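Local coordinates for Thiol:disulfide interchange protein DsbL (Escherichia coli, PDB 3C7M) that takes part in periplasmic disulfide-bond formation, passing its disulfide to other proteins and, with its partner DsbI, forming an essential disulfide in the sulfotransferase AssT, at residues L10-V24 and V157-K171. Sequence-based numbering, arbitrary orientation.
Sequences LEKPIPNADKTLIKV and VAKIQGVPAYVVNGK
Lys23 carries CG anti to its backbone N (chi1 -177°), while Tyr166 holds its ring carbon CG beside the backbone N (chi1 -63°). The two side chains therefore run alongside each other. Lys23 CG sits above one face of the ring, off its centre near CE2, in a CH-pi contact 3.9 Å from the Tyr166 ring centroid. The polar ends find partners elsewhere: Lys23 NZ forms a salt bridge with Asp36, and Tyr166 OH is hydrogen-bonded to Thr40 OG1.

Strands 20-24 and 165-168 run antiparallel beneath this pair. Ile22 and Val167 are a hydrogen-bonded pair, as are Val24 and Ala165. Val167 N reaches Ile22 O at 2.8 Å. Beyond the strand end, Asn169 N bonds to Thr20 O at 2.9 Å. Asn169 OD1 returns to the same residue, accepting from Thr20 N at 3.1 Å. One water donates to Thr20 OG1 and Val167 O and accepts from Gly170 N.

On the sheet face bearing Val24 and Val167, Val157 of helix 154-161 packs its two methyls against Val24 and Ile14. Its CG1 meets Val24 CG2, and its CG2 meets Ile14 CG1 at 4.0 Å. Leu10 CD1 lies against Val167 CG1, also at 4.0 Å. Gly170 O accepts from Ile14 N on a lone pair, at 2.9 Å.

The cis-proline Pro164 touches Cys32, which with Cys29 makes up the redox-active pair, reduced in this structure. Directly after Pro164, Ala165 N bonds to Val24 O at 3.0 Å, and Val24 N bonds back to Ala165 O. These two bonds hold the cis-proline beside Val24, consistent with its place at the redox site of a thioredoxin fold.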
loop_
_atom_site.group_PDB
_atom_site.type_symbol
_atom_site.label_atom_id
_atom_site.label_comp_id
_atom_site.label_asym_id
_atom_site.label_seq_id
_atom_site.Cartn_x
_atom_site.Cartn_y
_atom_site.Cartn_z
ATOM N N LEU A 10 17.546 -0.585 5.947
ATOM C CA LEU A 10 16.823 -0.252 7.171
ATOM C C LEU A 10 17.571 -0.788 8.381
ATOM O O LEU A 10 17.941 -1.965 8.421
ATOM C CB LEU A 10 15.406 -0.842 7.152
ATOM C CG LEU A 10 14.411 -0.311 6.111
ATOM C CD1 LEU A 10 13.137 -1.138 6.125
ATOM C CD2 LEU A 10 14.096 1.151 6.347
ATOM N N GLU A 11 17.797 0.067 9.375
ATOM C CA GLU A 11 18.458 -0.390 10.597
ATOM C C GLU A 11 17.519 -1.290 11.397
ATOM O O GLU A 11 17.958 -2.246 12.041
ATOM C CB GLU A 11 18.969 0.785 11.438
ATOM C CG GLU A 11 19.887 0.381 12.607
ATOM C CD GLU A 11 21.169 -0.317 12.165
ATOM O OE1 GLU A 11 21.653 -0.052 11.043
ATOM O OE2 GLU A 11 21.695 -1.135 12.947
ATOM N N LYS A 12 16.223 -0.987 11.342
ATOM C CA LYS A 12 15.218 -1.870 11.922
ATOM C C LYS A 12 14.340 -2.403 10.786
ATOM O O LYS A 12 13.424 -1.717 10.327
ATOM C CB LYS A 12 14.380 -1.145 12.981
ATOM C CG LYS A 12 13.392 -2.054 13.714
ATOM C CD LYS A 12 12.421 -1.275 14.587
ATOM C CE LYS A 12 11.325 -2.186 15.126
ATOM N NZ LYS A 12 10.298 -1.446 15.919
ATOM N N PRO A 13 14.650 -3.609 10.300
ATOM C CA PRO A 13 13.861 -4.196 9.223
ATOM C C PRO A 13 12.403 -4.432 9.603
ATOM O O PRO A 13 12.054 -4.470 10.785
ATOM C CB PRO A 13 14.554 -5.541 8.980
ATOM C CG PRO A 13 15.956 -5.334 9.456
ATOM C CD PRO A 13 15.788 -4.473 10.671
ATOM N N ILE A 14 11.559 -4.576 8.589
ATOM C CA ILE A 14 10.189 -5.021 8.783
ATOM C C ILE A 14 10.254 -6.538 8.956
ATOM O O ILE A 14 10.809 -7.236 8.099
ATOM C CB ILE A 14 9.295 -4.669 7.569
ATOM C CG1 ILE A 14 9.267 -3.157 7.336
ATOM C CG2 ILE A 14 7.878 -5.213 7.759
ATOM C CD1 ILE A 14 8.624 -2.748 6.014
ATOM N N PRO A 15 9.721 -7.056 10.075
ATOM C CA PRO A 15 9.772 -8.494 10.368
ATOM C C PRO A 15 8.837 -9.311 9.483
ATOM O O PRO A 15 7.897 -8.758 8.901
ATOM C CB PRO A 15 9.316 -8.574 11.828
ATOM C CG PRO A 15 8.469 -7.349 12.026
ATOM C CD PRO A 15 9.050 -6.286 11.141
ATOM N N ASN A 16 9.109 -10.613 9.382
ATOM C CA ASN A 16 8.246 -11.557 8.658
ATOM C C ASN A 16 7.914 -11.092 7.245
ATOM O O ASN A 16 6.749 -11.108 6.823
ATOM C CB ASN A 16 6.964 -11.829 9.449
ATOM C CG ASN A 16 7.241 -12.158 10.897
ATOM O OD1 ASN A 16 6.795 -11.449 11.805
ATOM N ND2 ASN A 16 8.003 -13.219 11.124
ATOM N N ALA A 17 8.953 -10.689 6.520
ATOM C CA ALA A 17 8.795 -10.080 5.202
ATOM C C ALA A 17 9.664 -10.756 4.134
ATOM O O ALA A 17 10.018 -10.137 3.130
ATOM C CB ALA A 17 9.087 -8.586 5.283
ATOM N N ASP A 18 9.991 -12.028 4.350
ATOM C CA ASP A 18 10.727 -12.818 3.357
ATOM C C ASP A 18 10.009 -12.857 2.015
ATOM O O ASP A 18 8.797 -13.086 1.962
ATOM C CB ASP A 18 10.938 -14.252 3.861
ATOM C CG ASP A 18 11.929 -14.335 5.012
ATOM O OD1 ASP A 18 12.240 -13.293 5.629
ATOM O OD2 ASP A 18 12.399 -15.454 5.301
ATOM N N LYS A 19 10.761 -12.625 0.940
ATOM C CA LYS A 19 10.240 -12.674 -0.433
ATOM C C LYS A 19 9.029 -11.759 -0.626
ATOM O O LYS A 19 7.978 -12.186 -1.113
ATOM C CB LYS A 19 9.933 -14.118 -0.854
ATOM C CG LYS A 19 11.080 -15.078 -0.577
ATOM C CD LYS A 19 10.805 -16.464 -1.128
ATOM C CE LYS A 19 11.940 -17.415 -0.785
ATOM N NZ LYS A 19 13.245 -16.954 -1.338
ATOM N N THR A 20 9.190 -10.500 -0.219
ATOM C CA THR A 20 8.140 -9.486 -0.382
ATOM C C THR A 20 8.660 -8.208 -1.019
ATOM O O THR A 20 9.833 -7.832 -0.874
ATOM C CB THR A 20 7.466 -9.068 0.950
ATOM O OG1 THR A 20 8.434 -8.473 1.819
ATOM C CG2 THR A 20 6.792 -10.243 1.647
ATOM N N LEU A 21 7.755 -7.543 -1.725
ATOM C CA LEU A 21 7.937 -6.161 -2.095
ATOM C C LEU A 21 6.851 -5.419 -1.349
ATOM O O LEU A 21 5.680 -5.472 -1.724
ATOM C CB LEU A 21 7.791 -5.968 -3.605
ATOM C CG LEU A 21 7.829 -4.521 -4.089
ATOM C CD1 LEU A 21 9.207 -3.903 -3.832
ATOM C CD2 LEU A 21 7.467 -4.442 -5.569
ATOM N N ILE A 22 7.245 -4.762 -0.264
ATOM C CA ILE A 22 6.307 -3.993 0.540
ATOM C C ILE A 22 6.273 -2.579 -0.009
ATOM O O ILE A 22 7.314 -2.006 -0.340
ATOM C CB ILE A 22 6.705 -4.011 2.040
ATOM C CG1 ILE A 22 6.391 -5.387 2.640
ATOM C CG2 ILE A 22 6.002 -2.884 2.819
ATOM C CD1 ILE A 22 6.928 -5.610 4.050
ATOM N N LYS A 23 5.069 -2.032 -0.160
ATOM C CA LYS A 23 4.936 -0.630 -0.519
ATOM C C LYS A 23 4.189 0.092 0.587
ATOM O O LYS A 23 2.978 -0.101 0.756
ATOM C CB LYS A 23 4.219 -0.438 -1.855
ATOM C CG LYS A 23 4.139 1.032 -2.261
ATOM C CD LYS A 23 3.075 1.293 -3.301
ATOM C CE LYS A 23 1.705 0.985 -2.715
ATOM N NZ LYS A 23 0.658 1.843 -3.314
ATOM N N VAL A 24 4.916 0.898 1.350
ATOM C CA VAL A 24 4.281 1.746 2.354
ATOM C C VAL A 24 3.671 2.938 1.629
ATOM O O VAL A 24 4.344 3.618 0.855
ATOM C CB VAL A 24 5.264 2.207 3.451
ATOM C CG1 VAL A 24 4.511 2.996 4.526
ATOM C CG2 VAL A 24 5.967 0.995 4.068
ATOM N N VAL A 157 9.199 3.387 9.003
ATOM C CA VAL A 157 9.767 3.294 7.654
ATOM C C VAL A 157 9.569 4.613 6.892
ATOM O O VAL A 157 10.466 5.085 6.170
ATOM C CB VAL A 157 9.164 2.101 6.880
ATOM C CG1 VAL A 157 9.601 2.116 5.409
ATOM C CG2 VAL A 157 9.582 0.783 7.540
ATOM N N ALA A 158 8.391 5.211 7.055
ATOM C CA ALA A 158 8.059 6.458 6.372
ATOM C C ALA A 158 8.982 7.633 6.733
ATOM O O ALA A 158 9.080 8.594 5.972
ATOM C CB ALA A 158 6.590 6.829 6.610
ATOM N N LYS A 159 9.641 7.548 7.888
ATOM C CA LYS A 159 10.557 8.600 8.360
ATOM C C LYS A 159 11.774 8.820 7.479
ATOM O O LYS A 159 12.316 9.933 7.414
ATOM C CB LYS A 159 11.093 8.253 9.746
ATOM C CG LYS A 159 10.092 8.327 10.860
ATOM C CD LYS A 159 10.763 7.870 12.132
ATOM C CE LYS A 159 9.829 7.965 13.311
ATOM N NZ LYS A 159 10.534 7.555 14.547
ATOM N N ILE A 160 12.232 7.753 6.832
ATOM C CA ILE A 160 13.504 7.779 6.121
ATOM C C ILE A 160 13.448 8.691 4.901
ATOM O O ILE A 160 14.269 9.604 4.766
ATOM C CB ILE A 160 13.961 6.357 5.757
ATOM C CG1 ILE A 160 14.305 5.600 7.034
ATOM C CG2 ILE A 160 15.182 6.397 4.842
ATOM C CD1 ILE A 160 13.647 4.281 7.156
ATOM N N GLN A 161 12.474 8.460 4.022
ATOM C CA GLN A 161 12.355 9.268 2.809
ATOM C C GLN A 161 10.903 9.463 2.369
ATOM O O GLN A 161 10.618 9.697 1.194
ATOM C CB GLN A 161 13.234 8.690 1.684
ATOM C CG GLN A 161 13.015 7.199 1.387
ATOM C CD GLN A 161 11.983 6.979 0.306
ATOM O OE1 GLN A 161 12.169 7.402 -0.840
ATOM N NE2 GLN A 161 10.884 6.323 0.658
ATOM N N GLY A 162 9.992 9.395 3.339
ATOM C CA GLY A 162 8.578 9.651 3.093
ATOM C C GLY A 162 7.856 8.458 2.506
ATOM O O GLY A 162 8.332 7.326 2.584
ATOM N N VAL A 163 6.691 8.723 1.929
ATOM C CA VAL A 163 5.966 7.721 1.159
ATOM C C VAL A 163 5.827 8.200 -0.290
ATOM O O VAL A 163 5.802 9.408 -0.542
ATOM C CB VAL A 163 4.582 7.375 1.785
ATOM C CG1 VAL A 163 4.760 6.558 3.059
ATOM C CG2 VAL A 163 3.759 8.635 2.055
ATOM N N PRO A 164 5.747 7.267 -1.253
ATOM C CA PRO A 164 5.776 5.818 -1.082
ATOM C C PRO A 164 7.142 5.306 -0.651
ATOM O O PRO A 164 8.169 5.935 -0.940
ATOM C CB PRO A 164 5.445 5.291 -2.479
ATOM C CG PRO A 164 5.877 6.384 -3.403
ATOM C CD PRO A 164 5.608 7.654 -2.668
ATOM N N ALA A 165 7.136 4.170 0.037
ATOM C CA ALA A 165 8.369 3.518 0.458
ATOM C C ALA A 165 8.313 2.062 -0.006
ATOM O O ALA A 165 7.576 1.235 0.555
ATOM C CB ALA A 165 8.534 3.628 1.970
ATOM N N TYR A 166 9.080 1.762 -1.054
ATOM C CA TYR A 166 9.171 0.400 -1.575
ATOM C C TYR A 166 10.327 -0.320 -0.907
ATOM O O TYR A 166 11.476 0.125 -0.994
ATOM C CB TYR A 166 9.376 0.400 -3.085
ATOM C CG TYR A 166 8.245 1.011 -3.878
ATOM C CD1 TYR A 166 8.241 2.373 -4.176
ATOM C CD2 TYR A 166 7.200 0.222 -4.373
ATOM C CE1 TYR A 166 7.217 2.944 -4.937
ATOM C CE2 TYR A 166 6.173 0.789 -5.141
ATOM C CZ TYR A 166 6.193 2.149 -5.416
ATOM O OH TYR A 166 5.190 2.745 -6.158
ATOM N N VAL A 167 10.001 -1.420 -0.239
ATOM C CA VAL A 167 10.955 -2.178 0.564
ATOM C C VAL A 167 11.049 -3.620 0.062
ATOM O O VAL A 167 10.035 -4.293 -0.122
ATOM C CB VAL A 167 10.543 -2.173 2.060
ATOM C CG1 VAL A 167 11.537 -2.980 2.897
ATOM C CG2 VAL A 167 10.443 -0.736 2.598
ATOM N N VAL A 168 12.273 -4.090 -0.157
ATOM C CA VAL A 168 12.499 -5.456 -0.604
ATOM C C VAL A 168 12.937 -6.317 0.568
ATOM O O VAL A 168 13.910 -5.984 1.262
ATOM C CB VAL A 168 13.574 -5.513 -1.722
ATOM C CG1 VAL A 168 13.773 -6.940 -2.214
ATOM C CG2 VAL A 168 13.182 -4.610 -2.882
ATOM N N ASN A 169 12.198 -7.405 0.782
ATOM C CA ASN A 169 12.483 -8.402 1.824
ATOM C C ASN A 169 12.587 -7.834 3.234
ATOM O O ASN A 169 13.328 -8.351 4.081
ATOM C CB ASN A 169 13.711 -9.237 1.447
ATOM C CG ASN A 169 13.451 -10.102 0.241
ATOM O OD1 ASN A 169 12.299 -10.334 -0.128
ATOM N ND2 ASN A 169 14.517 -10.588 -0.382
ATOM N N GLY A 170 11.828 -6.767 3.470
ATOM C CA GLY A 170 11.799 -6.085 4.761
ATOM C C GLY A 170 13.048 -5.303 5.124
ATOM O O GLY A 170 13.095 -4.691 6.179
ATOM N N LYS A 171 14.045 -5.274 4.236
ATOM C CA LYS A 171 15.384 -4.792 4.592
ATOM C C LYS A 171 15.883 -3.633 3.735
ATOM O O LYS A 171 16.533 -2.710 4.235
ATOM C CB LYS A 171 16.382 -5.958 4.542
ATOM C CG LYS A 171 17.838 -5.598 4.802
ATOM C CD LYS A 171 18.685 -6.848 4.964
ATOM C CE LYS A 171 20.139 -6.496 5.240
ATOM N NZ LYS A 171 20.959 -7.723 5.425
HETATM O O HOH W 1 13.468 -11.021 4.679
HETATM O O HOH W 2 9.602 -6.024 1.999
#